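Local coordinates for 4'-phospho-dehydrooxetanocin synthase (Bacillus megaterium, PDB 5UL3), which isomerises dAMP by an oxidative ring contraction to the oxetane aldehyde 4'-phospho-dehydrooxetanocin, a step in oxetanocin A biosynthesis, using a [4Fe-4S] cluster, S-adenosylmethionine and cobalamin, at residues A[443-448]-A[475-480]; A[459-464]-A[516-521]; A[566-571]-A[579-584]. One frame throughout, in Å; residues are numbered along the deposited sequence.

Interaction 1: A[443-448]-A[475-480]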
ATOM      1  N   LEU A 443     -10.120  21.027  -6.718  1.00 25.19           N
ATOM      2  CA  LEU A 443     -10.777  19.730  -6.583  1.00 22.63           C
ATOM      3  C   LEU A 443     -11.342  19.257  -7.918  1.00 34.38           C
ATOM      4  O   LEU A 443     -11.299  18.063  -8.240  1.00 26.85           O
ATOM      5  CB  LEU A 443     -11.884  19.806  -5.532  1.00 23.42           C
ATOM      6  CG  LEU A 443     -11.359  19.788  -4.089  1.00 27.54           C
ATOM      7  CD1 LEU A 443     -12.457  20.219  -3.134  1.00 29.02           C
ATOM      8  CD2 LEU A 443     -10.846  18.379  -3.722  1.00 24.53           C
ATOM      9  N   LYS A 444     -11.876  20.183  -8.716  1.00 25.82           N
ATOM     10  CA  LYS A 444     -12.403  19.788 -10.012  1.00 27.93           C
ATOM     11  C   LYS A 444     -11.278  19.415 -10.981  1.00 21.91           C
ATOM     12  O   LYS A 444     -11.420  18.454 -11.752  1.00 28.67           O
ATOM     13  CB  LYS A 444     -13.284  20.917 -10.571  1.00 28.42           C
ATOM     14  CG  LYS A 444     -14.091  20.515 -11.782  1.00 44.91           C
ATOM     15  CD  LYS A 444     -14.988  21.670 -12.211  1.00 53.50           C
ATOM     16  CE  LYS A 444     -15.118  21.752 -13.723  1.00 58.38           C
ATOM     17  NZ  LYS A 444     -15.618  23.094 -14.139  1.00 53.18           N
ATOM     18  N   ARG A 445     -10.170  20.172 -10.982  1.00 24.19           N
ATOM     19  CA  ARG A 445      -9.018  19.794 -11.800  1.00 27.08           C
ATOM     20  C   ARG A 445      -8.485  18.429 -11.382  1.00 29.28           C
ATOM     21  O   ARG A 445      -7.964  17.682 -12.216  1.00 26.04           O
ATOM     22  CB  ARG A 445      -7.883  20.807 -11.669  1.00 27.68           C
ATOM     23  CG  ARG A 445      -8.114  22.167 -12.323  1.00 28.10           C
ATOM     24  CD  ARG A 445      -6.773  22.845 -12.556  1.00 26.70           C
ATOM     25  NE  ARG A 445      -6.030  23.169 -11.328  1.00 30.20           N
ATOM     26  CZ  ARG A 445      -6.347  24.152 -10.490  1.00 30.91           C
ATOM     27  NH1 ARG A 445      -7.412  24.928 -10.713  1.00 29.19           N
ATOM     28  NH2 ARG A 445      -5.595  24.370  -9.424  1.00 29.23           N
ATOM     29  N   TYR A 446      -8.609  18.101 -10.099  1.00 24.59           N
ATOM     30  CA  TYR A 446      -8.205  16.802  -9.561  1.00 25.22           C
ATOM     31  C   TYR A 446      -9.237  15.708  -9.817  1.00 28.03           C
ATOM     32  O   TYR A 446      -8.971  14.538  -9.511  1.00 27.58           O
ATOM     33  CB  TYR A 446      -7.938  16.938  -8.053  1.00 25.80           C
ATOM     34  CG  TYR A 446      -6.671  17.690  -7.689  1.00 31.54           C
ATOM     35  CD1 TYR A 446      -5.793  18.161  -8.664  1.00 22.69           C
ATOM     36  CD2 TYR A 446      -6.337  17.903  -6.355  1.00 26.57           C
ATOM     37  CE1 TYR A 446      -4.634  18.834  -8.318  1.00 23.17           C
ATOM     38  CE2 TYR A 446      -5.197  18.589  -5.998  1.00 24.29           C
ATOM     39  CZ  TYR A 446      -4.335  19.038  -6.974  1.00 21.33           C
ATOM     40  OH  TYR A 446      -3.189  19.693  -6.598  1.00 26.53           O
ATOM     41  N   GLY A 447     -10.394  16.048 -10.386  1.00 27.97           N
ATOM     42  CA  GLY A 447     -11.436  15.069 -10.626  1.00 30.76           C
ATOM     43  C   GLY A 447     -11.978  14.412  -9.375  1.00 25.93           C
ATOM     44  O   GLY A 447     -12.495  13.290  -9.454  1.00 29.45           O
ATOM     45  N   LYS A 448     -11.905  15.098  -8.228  1.00 29.86           N
ATOM     46  CA  LYS A 448     -12.275  14.493  -6.951  0.50 33.43           C
ATOM     47  C   LYS A 448     -13.781  14.416  -6.745  1.00 32.65           C
ATOM     48  O   LYS A 448     -14.246  13.566  -5.975  1.00 34.29           O
ATOM     49  CB  LYS A 448     -11.647  15.268  -5.781  0.50 30.01           C
ATOM     50  CG  LYS A 448     -10.123  15.227  -5.695  0.50 30.77           C
ATOM     51  CD  LYS A 448      -9.588  13.803  -5.511  0.50 31.62           C
ATOM     52  CE  LYS A 448     -10.178  13.115  -4.294  0.50 33.20           C
ATOM     53  NZ  LYS A 448      -9.430  11.856  -3.982  0.50 29.78           N
ATOM     54  N   MET A 475      -0.915  20.624  -2.549  1.00 26.37           N
ATOM     55  CA  MET A 475      -1.075  22.079  -2.541  1.00 25.73           C
ATOM     56  C   MET A 475      -0.902  22.668  -3.939  1.00 25.42           C
ATOM     57  O   MET A 475      -1.736  23.455  -4.400  1.00 27.72           O
ATOM     58  CB  MET A 475      -0.063  22.689  -1.565  1.00 26.44           C
ATOM     59  CG  MET A 475       0.038  24.241  -1.608  1.00 25.94           C
ATOM     60  SD  MET A 475      -1.482  25.003  -1.012  1.00 29.58           S
ATOM     61  CE  MET A 475      -1.378  24.620   0.745  1.00 30.28           C
ATOM     62  N   PHE A 476       0.168  22.290  -4.625  1.00 26.19           N
ATOM     63  CA  PHE A 476       0.552  22.862  -5.910  1.00 33.36           C
ATOM     64  C   PHE A 476       0.227  21.902  -7.050  1.00 31.81           C
ATOM     65  O   PHE A 476       0.472  20.697  -6.948  1.00 28.00           O
ATOM     66  CB  PHE A 476       2.052  23.169  -5.920  1.00 27.92           C
ATOM     67  CG  PHE A 476       2.496  24.113  -4.828  1.00 28.48           C
ATOM     68  CD1 PHE A 476       2.270  25.483  -4.943  1.00 29.96           C
ATOM     69  CD2 PHE A 476       3.173  23.641  -3.714  1.00 26.36           C
ATOM     70  CE1 PHE A 476       2.691  26.358  -3.960  1.00 29.01           C
ATOM     71  CE2 PHE A 476       3.597  24.519  -2.714  1.00 28.55           C
ATOM     72  CZ  PHE A 476       3.361  25.881  -2.842  1.00 31.09           C
ATOM     73  N   ASP A 477      -0.324  22.427  -8.148  1.00 25.13           N
ATOM     74  CA  ASP A 477      -0.425  21.616  -9.355  1.00 25.44           C
ATOM     75  C   ASP A 477      -0.147  22.496 -10.566  1.00 31.26           C
ATOM     76  O   ASP A 477      -0.391  23.706 -10.543  1.00 27.80           O
ATOM     77  CB  ASP A 477      -1.779  20.899  -9.496  1.00 26.65           C
ATOM     78  CG  ASP A 477      -2.935  21.838  -9.823  1.00 31.48           C
ATOM     79  OD1 ASP A 477      -3.262  22.692  -8.979  1.00 26.73           O
ATOM     80  OD2 ASP A 477      -3.558  21.668 -10.905  1.00 29.61           O
ATOM     81  N   GLN A 478       0.367  21.861 -11.620  1.00 31.51           N
ATOM     82  CA  GLN A 478       1.023  22.583 -12.702  1.00 30.45           C
ATOM     83  C   GLN A 478       0.050  23.404 -13.537  1.00 31.84           C
ATOM     84  O   GLN A 478       0.467  24.388 -14.156  1.00 39.65           O
ATOM     85  CB  GLN A 478       1.789  21.597 -13.592  1.00 31.80           C
ATOM     86  CG  GLN A 478       3.060  21.015 -12.950  1.00 30.71           C
ATOM     87  CD  GLN A 478       2.810  19.777 -12.088  1.00 26.83           C
ATOM     88  OE1 GLN A 478       1.668  19.413 -11.798  1.00 27.70           O
ATOM     89  NE2 GLN A 478       3.892  19.118 -11.696  1.00 31.87           N
ATOM     90  N   LEU A 479      -1.230  23.049 -13.557  1.00 32.20           N
ATOM     91  CA  LEU A 479      -2.187  23.799 -14.360  1.00 32.44           C
ATOM     92  C   LEU A 479      -2.839  24.942 -13.596  1.00 35.59           C
ATOM     93  O   LEU A 479      -3.695  25.631 -14.160  1.00 31.99           O
ATOM     94  CB  LEU A 479      -3.266  22.858 -14.914  1.00 29.99           C
ATOM     95  CG  LEU A 479      -2.695  21.754 -15.809  1.00 32.81           C
ATOM     96  CD1 LEU A 479      -3.780  20.845 -16.378  1.00 35.49           C
ATOM     97  CD2 LEU A 479      -1.867  22.377 -16.931  1.00 39.10           C
ATOM     98  N   MET A 480      -2.445  25.177 -12.344  1.00 29.43           N
ATOM     99  CA  MET A 480      -3.031  26.248 -11.550  1.00 30.35           C
ATOM    100  C   MET A 480      -2.586  27.607 -12.082  1.00 30.71           C
ATOM    101  O   MET A 480      -1.393  27.844 -12.291  1.00 29.78           O
ATOM    102  CB  MET A 480      -2.616  26.127 -10.082  1.00 32.35           C
ATOM    103  CG  MET A 480      -3.308  27.140  -9.151  1.00 27.10           C
ATOM    104  SD  MET A 480      -2.571  27.133  -7.497  1.00 30.87           S
ATOM    105  CE  MET A 480      -2.964  25.448  -6.958  1.00 28.99           C
TER
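Arg445, in helix 440-445, and Leu479, in the type I turn from Asp477 to Met480, mark the closest approach of the two backbones, with CA atoms 8.3 Å apart, so the gap is bridged by side chains. Arg445 grips the carboxylate of Asp477 side-on in a two-armed salt bridge. Its NE donates to OD2 of Asp477 at 2.9 Å, and its NH2 donates to OD1 of Asp477, also at 2.9 Å; both bonds are almost straight. Guanidinium and carboxylate are nearly coplanar, 6° apart, and each oxygen offers its syn lone pair. A bend at chi3 of Arg445 (-64°) turns the NE-NH2 side of the group to the aspartate. Each carboxylate oxygen has a second donor, Tyr552 OH at OD2 and Gln442 NE2 at OD1, while Arg445 NH2 also reaches Asn485 OD1; these bonds together restrict the rotation of both groups.

The contact belongs to the partial TIM barrel of the radical SAM domain. It joins the segments that follow the neighbouring parallel strands 432-436 and 470-473, and the side chain of Tyr446 lies about 4 Å from that of Glu436, which binds S-adenosylmethionine. Gly447, with positive phi, closes helix 440-445 in a Schellman motif, in which Lys448 N bonds back to Leu443 O at 3.0 Å.

Met480 lies across one face of the Arg445 guanidinium, its CA above the plane and its CB 3.5 Å from Arg445 NH2. Leu479 touches the arginine further back, its CB 4.2 Å from Arg445 CD. Next to the salt bridge, on the same aspartate, Tyr446 presents its ring edge to CB of Asp477, OH of Tyr446 coming to 3.4 Å from that carbon, with ring and carboxylate planes steeply inclined at 75°. The same hydroxyl is hydrogen-bonded to the carbonyl of Ile474.

Interaction 2: A[459-464]-A[516-521]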
ATOM      1  N   LEU A 459     -14.293  15.154   7.659  1.00 25.88           N
ATOM      2  CA  LEU A 459     -13.284  15.087   8.723  1.00 25.89           C
ATOM      3  C   LEU A 459     -13.926  15.235  10.093  1.00 28.32           C
ATOM      4  O   LEU A 459     -13.513  14.585  11.061  1.00 25.75           O
ATOM      5  CB  LEU A 459     -12.222  16.168   8.523  1.00 24.23           C
ATOM      6  CG  LEU A 459     -11.422  16.122   7.223  1.00 27.28           C
ATOM      7  CD1 LEU A 459     -10.387  17.271   7.188  1.00 27.77           C
ATOM      8  CD2 LEU A 459     -10.768  14.763   7.033  1.00 28.08           C
ATOM      9  N   ARG A 460     -14.942  16.086  10.182  1.00 24.71           N
ATOM     10  CA  ARG A 460     -15.694  16.264  11.419  1.00 28.03           C
ATOM     11  C   ARG A 460     -16.348  14.959  11.867  1.00 26.47           C
ATOM     12  O   ARG A 460     -16.263  14.569  13.041  1.00 26.93           O
ATOM     13  CB  ARG A 460     -16.739  17.363  11.180  1.00 32.45           C
ATOM     14  CG  ARG A 460     -17.404  17.959  12.396  1.00 39.66           C
ATOM     15  CD  ARG A 460     -18.402  19.061  11.993  1.00 37.08           C
ATOM     16  NE  ARG A 460     -17.759  20.279  11.510  1.00 37.31           N
ATOM     17  CZ  ARG A 460     -18.361  21.194  10.758  1.00 34.48           C
ATOM     18  NH1 ARG A 460     -19.630  21.033  10.382  1.00 40.75           N
ATOM     19  NH2 ARG A 460     -17.696  22.268  10.370  1.00 39.12           N
ATOM     20  N   LEU A 461     -17.017  14.268  10.941  1.00 26.12           N
ATOM     21  CA  LEU A 461     -17.714  13.034  11.281  1.00 21.88           C
ATOM     22  C   LEU A 461     -16.750  11.927  11.706  1.00 26.83           C
ATOM     23  O   LEU A 461     -16.981  11.243  12.710  1.00 26.16           O
ATOM     24  CB  LEU A 461     -18.570  12.581  10.086  1.00 27.83           C
ATOM     25  CG  LEU A 461     -19.722  13.535   9.749  1.00 25.49           C
ATOM     26  CD1 LEU A 461     -20.287  13.284   8.336  1.00 26.10           C
ATOM     27  CD2 LEU A 461     -20.844  13.402  10.794  1.00 28.24           C
ATOM     28  N   VAL A 462     -15.671  11.725  10.950  1.00 26.22           N
ATOM     29  CA  VAL A 462     -14.754  10.632  11.281  1.00 22.68           C
ATOM     30  C   VAL A 462     -14.019  10.932  12.580  1.00 25.58           C
ATOM     31  O   VAL A 462     -13.871  10.051  13.436  1.00 25.20           O
ATOM     32  CB  VAL A 462     -13.765  10.366  10.133  1.00 22.95           C
ATOM     33  CG1 VAL A 462     -12.740   9.284  10.568  1.00 28.84           C
ATOM     34  CG2 VAL A 462     -14.533   9.882   8.870  1.00 24.54           C
ATOM     35  N   SER A 463     -13.555  12.172  12.749  1.00 24.29           N
ATOM     36  CA  SER A 463     -12.813  12.485  13.976  1.00 26.17           C
ATOM     37  C   SER A 463     -13.711  12.406  15.209  1.00 29.48           C
ATOM     38  O   SER A 463     -13.258  11.949  16.272  1.00 27.76           O
ATOM     39  CB  SER A 463     -12.141  13.853  13.862  1.00 28.16           C
ATOM     40  OG  SER A 463     -13.073  14.908  13.706  1.00 28.92           O
ATOM     41  N   ALA A 464     -14.993  12.777  15.082  1.00 27.70           N
ATOM     42  CA  ALA A 464     -15.907  12.679  16.214  1.00 25.33           C
ATOM     43  C   ALA A 464     -16.084  11.244  16.690  1.00 31.24           C
ATOM     44  O   ALA A 464     -16.442  11.031  17.853  1.00 29.47           O
ATOM     45  CB  ALA A 464     -17.274  13.297  15.859  1.00 22.94           C
ATOM     46  N   LYS A 516     -26.330  17.264  14.485  1.00 36.99           N
ATOM     47  CA  LYS A 516     -25.583  18.220  15.294  1.00 34.32           C
ATOM     48  C   LYS A 516     -24.225  18.542  14.678  1.00 39.16           C
ATOM     49  O   LYS A 516     -23.795  19.701  14.692  1.00 42.00           O
ATOM     50  CB  LYS A 516     -25.430  17.694  16.715  1.00 39.47           C
ATOM     51  CG  LYS A 516     -26.667  17.910  17.584  1.00 49.53           C
ATOM     52  CD  LYS A 516     -26.521  17.201  18.924  1.00 49.34           C
ATOM     53  CE  LYS A 516     -27.751  17.374  19.810  1.00 63.42           C
ATOM     54  NZ  LYS A 516     -27.779  18.705  20.480  1.00 72.79           N
ATOM     55  N   LEU A 517     -23.530  17.539  14.126  1.00 37.98           N
ATOM     56  CA  LEU A 517     -22.231  17.815  13.517  1.00 32.78           C
ATOM     57  C   LEU A 517     -22.350  18.590  12.210  1.00 35.59           C
ATOM     58  O   LEU A 517     -21.407  19.291  11.841  1.00 37.61           O
ATOM     59  CB  LEU A 517     -21.459  16.509  13.304  1.00 31.30           C
ATOM     60  CG  LEU A 517     -20.915  15.903  14.601  1.00 34.75           C
ATOM     61  CD1 LEU A 517     -20.397  14.493  14.375  1.00 32.80           C
ATOM     62  CD2 LEU A 517     -19.827  16.788  15.170  1.00 34.93           C
ATOM     63  N   LEU A 518     -23.484  18.511  11.514  1.00 34.64           N
ATOM     64  CA  LEU A 518     -23.619  19.296  10.296  1.00 40.14           C
ATOM     65  C   LEU A 518     -24.102  20.720  10.559  1.00 42.03           C
ATOM     66  O   LEU A 518     -23.654  21.649   9.884  1.00 43.63           O
ATOM     67  CB  LEU A 518     -24.574  18.611   9.318  1.00 38.60           C
ATOM     68  CG  LEU A 518     -23.917  17.764   8.232  1.00 36.87           C
ATOM     69  CD1 LEU A 518     -23.290  16.516   8.864  1.00 36.45           C
ATOM     70  CD2 LEU A 518     -24.948  17.389   7.182  1.00 43.10           C
ATOM     71  N   ASN A 519     -24.990  20.916  11.538  1.00 42.60           N
ATOM     72  CA  ASN A 519     -25.752  22.155  11.647  1.00 46.64           C
ATOM     73  C   ASN A 519     -25.630  22.879  12.977  1.00 51.79           C
ATOM     74  O   ASN A 519     -25.881  24.089  13.018  1.00 53.90           O
ATOM     75  CB  ASN A 519     -27.245  21.883  11.406  1.00 40.27           C
ATOM     76  CG  ASN A 519     -27.497  21.180  10.104  1.00 41.03           C
ATOM     77  OD1 ASN A 519     -27.053  21.632   9.047  1.00 50.01           O
ATOM     78  ND2 ASN A 519     -28.190  20.048  10.168  1.00 44.96           N
ATOM     79  N   ASP A 520     -25.287  22.186  14.060  1.00 42.67           N
ATOM     80  CA  ASP A 520     -25.323  22.773  15.399  1.00 45.37           C
ATOM     81  C   ASP A 520     -23.986  23.453  15.654  1.00 46.21           C
ATOM     82  O   ASP A 520     -23.018  22.813  16.066  1.00 43.94           O
ATOM     83  CB  ASP A 520     -25.636  21.705  16.438  1.00 48.94           C
ATOM     84  CG  ASP A 520     -26.044  22.285  17.780  1.00 49.24           C
ATOM     85  OD1 ASP A 520     -25.512  23.340  18.173  1.00 50.94           O
ATOM     86  OD2 ASP A 520     -26.888  21.659  18.453  1.00 55.10           O
ATOM     87  N   LYS A 521     -23.934  24.763  15.408  1.00 47.78           N
ATOM     88  CA  LYS A 521     -22.676  25.488  15.553  1.00 47.27           C
ATOM     89  C   LYS A 521     -22.176  25.475  16.993  1.00 44.27           C
ATOM     90  O   LYS A 521     -20.963  25.437  17.226  1.00 44.84           O
ATOM     91  CB  LYS A 521     -22.840  26.925  15.058  1.00 54.41           C
ATOM     92  CG  LYS A 521     -21.557  27.732  15.094  1.00 62.32           C
ATOM     93  CD  LYS A 521     -20.512  27.132  14.166  1.00 73.17           C
ATOM     94  CE  LYS A 521     -19.102  27.565  14.554  1.00 70.12           C
ATOM     95  NZ  LYS A 521     -18.331  26.457  15.200  1.00 61.19           N
TER
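With chi1 at -165°, Arg460 extends its CG opposite its own backbone N and out toward Leu517, and a bend at chi3 (-71°) then brings the guanidinium to the carbonyl of that leucine. NH1 of Arg460 donates to O of Leu517 at 2.9 Å, with an N-H...O angle of 152°, meeting the oxygen almost head-on while the acceptor sits somewhat off the guanidinium plane. CD of Arg460 is also close, 3.0 Å from O of Leu517. The carbonyl lies in the last turn of helix 510-519, where the arginine supplies a donor from the neighbouring helix. Another arm of the guanidinium, NH2, is held by the carbonyl of Asp497.

Helix 452-464 belongs to the connection between parallel strands 432-436 and 470-473 of the partial TIM barrel, and this contact packs helix 510-519 against it, away from the annotated sites. Leu517 divides its branches between the partners: CD1 meets CB of Ala464 at 3.7 Å and CD2 of Leu461 at 3.8 Å, while CD2 of Leu517 lies 3.9 Å from CG of Arg460. The arginine and Leu517 pass each other in opposite directions. CD1 of Leu518 adds a looser touch on Leu461. Past Leu518 the chain leaves helix 510-519 at Asp520, which is the N-cap of helix 521-527, its OD1 capping the backbone N of Phe523.

Interaction 3: A[566-571]-A[579-584]; sequences NLIMND and GRYATS
Ile568 and Thr583 form a single antiparallel beta bridge as a non-hydrogen-bonded pair, their CA atoms 4.3 Å apart, and the backbone bonds fall at their neighbours. Ser584 N donates to O of Leu567 at 2.7 Å, nearly straight at 174°, and Met569 N donates to O of Ala582 at 2.8 Å, with a more bent angle of 150°. Between them CA of Thr583 makes a CA-H...O contact with O of Leu567 at 3.3 Å. Where direct pairing stops, a water continues it: the water accepts from Ala582 N at 2.9 Å and can donate to Met569 O at 3.0 Å, where other acceptors compete for its protons. Beyond Met569 the chain turns away through Asn570 and Asp571, both with positive phi.

The 579-584 segment thus has two neighbours. Its short strand 580-581 pairs with strand 546-547; past the strand, residues 582-584 pair with the 566-571 segment that follows helix 551-563. Gly579, with positive phi, and Arg580 form a G1 beta bulge opposite Asp575 of the intervening loop. The pairing lies near the active site, for Arg580 makes a salt bridge with Glu545, a residue that binds S-adenosylmethionine.

Apolar packing comes from the side chains beside the bridge. The CG2 branch of Ile568, opposite the backbone N, reaches CD1 of Tyr581 at 3.6 Å, the methyl approaching the ring obliquely. The other branch of Ile568 runs alongside Thr583, pointing the same way, with CG1 of Ile568 4.2 Å from CG2 of Thr583. Ile568 and Tyr581 both also rest on Gln557 of helix 551-563.

Among the polar groups around the bridge, OE2 of Glu560 in that helix accepts from the backbone N-H groups of Leu567 and Ile568, holding the start of the bridged segment to the helix.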
ATOM      1  N   ASN A 566       5.842  24.506 -23.857  1.00 60.59           N
ATOM      2  CA  ASN A 566       6.355  23.205 -23.451  1.00 60.76           C
ATOM      3  C   ASN A 566       6.367  23.122 -21.926  1.00 62.09           C
ATOM      4  O   ASN A 566       7.055  23.904 -21.258  1.00 61.12           O
ATOM      5  CB  ASN A 566       7.748  22.966 -24.030  1.00 59.96           C
ATOM      6  CG  ASN A 566       7.714  22.141 -25.308  1.00 78.29           C
ATOM      7  OD1 ASN A 566       6.647  21.904 -25.881  1.00 82.35           O
ATOM      8  ND2 ASN A 566       8.883  21.696 -25.757  1.00 76.91           N
ATOM      9  N   LEU A 567       5.595  22.185 -21.379  1.00 55.59           N
ATOM     10  CA  LEU A 567       5.516  21.979 -19.941  1.00 47.31           C
ATOM     11  C   LEU A 567       6.142  20.672 -19.484  1.00 41.47           C
ATOM     12  O   LEU A 567       6.711  20.625 -18.395  1.00 45.59           O
ATOM     13  CB  LEU A 567       4.054  22.017 -19.476  1.00 45.52           C
ATOM     14  CG  LEU A 567       3.294  23.329 -19.687  1.00 41.41           C
ATOM     15  CD1 LEU A 567       1.819  23.170 -19.346  1.00 39.42           C
ATOM     16  CD2 LEU A 567       3.907  24.456 -18.874  1.00 40.40           C
ATOM     17  N   ILE A 568       6.056  19.617 -20.287  1.00 47.33           N
ATOM     18  CA  ILE A 568       6.619  18.319 -19.927  1.00 49.79           C
ATOM     19  C   ILE A 568       8.061  18.267 -20.411  1.00 51.24           C
ATOM     20  O   ILE A 568       8.322  18.290 -21.618  1.00 47.66           O
ATOM     21  CB  ILE A 568       5.792  17.167 -20.518  1.00 43.96           C
ATOM     22  CG1 ILE A 568       4.340  17.257 -20.044  1.00 46.87           C
ATOM     23  CG2 ILE A 568       6.402  15.822 -20.123  1.00 45.46           C
ATOM     24  CD1 ILE A 568       3.433  16.178 -20.602  1.00 48.76           C
ATOM     25  N   MET A 569       8.997  18.180 -19.468  1.00 45.94           N
ATOM     26  CA  MET A 569      10.420  18.150 -19.773  1.00 51.41           C
ATOM     27  C   MET A 569      10.817  16.765 -20.294  1.00 62.39           C
ATOM     28  O   MET A 569       9.969  15.928 -20.620  1.00 53.08           O
ATOM     29  CB  MET A 569      11.218  18.561 -18.540  1.00 58.69           C
ATOM     30  CG  MET A 569      10.742  19.869 -17.917  1.00 62.40           C
ATOM     31  SD  MET A 569      10.560  21.200 -19.132  1.00 82.46           S
ATOM     32  CE  MET A 569      12.256  21.390 -19.684  1.00 81.34           C
ATOM     33  N   ASN A 570      12.129  16.515 -20.385  1.00 52.83           N
ATOM     34  CA  ASN A 570      12.660  15.267 -20.943  1.00 60.03           C
ATOM     35  C   ASN A 570      12.078  15.007 -22.333  1.00 60.39           C
ATOM     36  O   ASN A 570      11.827  13.866 -22.728  1.00 60.08           O
ATOM     37  CB  ASN A 570      12.407  14.090 -19.992  1.00 65.15           C
ATOM     38  CG  ASN A 570      13.203  12.838 -20.361  1.00 80.43           C
ATOM     39  OD1 ASN A 570      14.120  12.886 -21.184  1.00 77.68           O
ATOM     40  ND2 ASN A 570      12.851  11.709 -19.742  1.00 72.73           N
ATOM     41  N   ASP A 571      11.856  16.094 -23.077  1.00 59.49           N
ATOM     42  CA  ASP A 571      11.287  16.040 -24.424  1.00 60.16           C
ATOM     43  C   ASP A 571       9.977  15.257 -24.438  1.00 59.65           C
ATOM     44  O   ASP A 571       9.720  14.446 -25.331  1.00 58.93           O
ATOM     45  CB  ASP A 571      12.291  15.462 -25.424  1.00 74.52           C
ATOM     46  CG  ASP A 571      13.386  16.456 -25.789  1.00 77.50           C
ATOM     47  OD1 ASP A 571      13.055  17.593 -26.192  1.00 79.76           O
ATOM     48  OD2 ASP A 571      14.579  16.102 -25.665  1.00 77.43           O
ATOM     49  N   GLY A 579       7.800   5.938 -13.276  1.00 32.69           N
ATOM     50  CA  GLY A 579       6.476   5.909 -13.878  1.00 34.44           C
ATOM     51  C   GLY A 579       5.797   7.257 -13.966  1.00 41.53           C
ATOM     52  O   GLY A 579       4.562   7.331 -13.865  1.00 34.69           O
ATOM     53  N   ARG A 580       6.564   8.330 -14.157  1.00 35.54           N
ATOM     54  CA  ARG A 580       5.984   9.663 -14.067  1.00 33.85           C
ATOM     55  C   ARG A 580       6.726  10.635 -14.968  1.00 35.55           C
ATOM     56  O   ARG A 580       7.882  10.422 -15.342  1.00 41.35           O
ATOM     57  CB  ARG A 580       5.996  10.193 -12.631  1.00 37.05           C
ATOM     58  CG  ARG A 580       7.371  10.586 -12.108  1.00 44.38           C
ATOM     59  CD  ARG A 580       7.301  10.860 -10.607  1.00 51.91           C
ATOM     60  NE  ARG A 580       8.601  11.196 -10.028  1.00 65.55           N
ATOM     61  CZ  ARG A 580       8.881  11.117  -8.730  1.00 57.71           C
ATOM     62  NH1 ARG A 580       7.954  10.706  -7.872  1.00 58.69           N
ATOM     63  NH2 ARG A 580      10.087  11.444  -8.289  1.00 64.46           N
ATOM     64  N   TYR A 581       6.037  11.717 -15.293  1.00 32.92           N
ATOM     65  CA  TYR A 581       6.593  12.810 -16.069  1.00 35.71           C
ATOM     66  C   TYR A 581       7.224  13.832 -15.138  1.00 48.48           C
ATOM     67  O   TYR A 581       6.861  13.938 -13.963  1.00 44.60           O
ATOM     68  CB  TYR A 581       5.508  13.494 -16.900  1.00 41.29           C
ATOM     69  CG  TYR A 581       4.832  12.632 -17.935  1.00 39.53           C
ATOM     70  CD1 TYR A 581       5.399  12.447 -19.192  1.00 41.54           C
ATOM     71  CD2 TYR A 581       3.607  12.024 -17.673  1.00 34.18           C
ATOM     72  CE1 TYR A 581       4.780  11.672 -20.152  1.00 46.22           C
ATOM     73  CE2 TYR A 581       2.978  11.243 -18.632  1.00 37.63           C
ATOM     74  CZ  TYR A 581       3.569  11.076 -19.872  1.00 38.94           C
ATOM     75  OH  TYR A 581       2.951  10.306 -20.833  1.00 45.59           O
ATOM     76  N   ALA A 582       8.188  14.574 -15.673  1.00 44.16           N
ATOM     77  CA  ALA A 582       8.715  15.767 -15.026  1.00 41.06           C
ATOM     78  C   ALA A 582       8.114  16.966 -15.754  1.00 40.80           C
ATOM     79  O   ALA A 582       8.298  17.110 -16.965  1.00 44.68           O
ATOM     80  CB  ALA A 582      10.241  15.784 -15.069  1.00 45.34           C
ATOM     81  N   THR A 583       7.365  17.795 -15.025  1.00 44.52           N
ATOM     82  CA  THR A 583       6.470  18.781 -15.624  1.00 39.18           C
ATOM     83  C   THR A 583       6.653  20.145 -14.975  1.00 40.95           C
ATOM     84  O   THR A 583       6.680  20.251 -13.742  1.00 42.08           O
ATOM     85  CB  THR A 583       5.002  18.349 -15.475  1.00 40.98           C
ATOM     86  OG1 THR A 583       4.862  16.964 -15.831  1.00 38.87           O
ATOM     87  CG2 THR A 583       4.080  19.205 -16.360  1.00 35.13           C
ATOM     88  N   SER A 584       6.759  21.184 -15.802  0.50 41.48           N
ATOM     89  CA  SER A 584       6.835  22.555 -15.320  0.50 39.51           C
ATOM     90  C   SER A 584       5.434  23.136 -15.148  0.50 38.01           C
ATOM     91  O   SER A 584       4.442  22.592 -15.638  0.50 37.07           O
ATOM     92  CB  SER A 584       7.657  23.423 -16.275  0.50 43.51           C
ATOM     93  OG  SER A 584       8.985  22.947 -16.402  0.50 36.07           O
TER
HETATM   94  O   HOH W   1       9.087  14.044 -18.427  1.00 43.19           O

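Interactions 1 and 2 interlock along the chain: helix 440-445 is followed by helix 452-464, and then come the partners 475-480 and 516-521. Both lie in the radical SAM core, their centres 26 Å apart, the first near Glu436 and with the Tyr446 side chain about 9 Å from the iron-sulfur cluster, the second at an outer helix pair. Interaction 3 comes later. Its centre is 17 Å from that of interaction 1, which it touches, CG of Gln478 being 3.4 Å from O of Ser584, but 41 Å from that of interaction 2. Helix 551-563 packs on Leu479 of interaction 1 and on Ile568 and Tyr581 of interaction 3, tying the loop after strand 470-473 to both later segments.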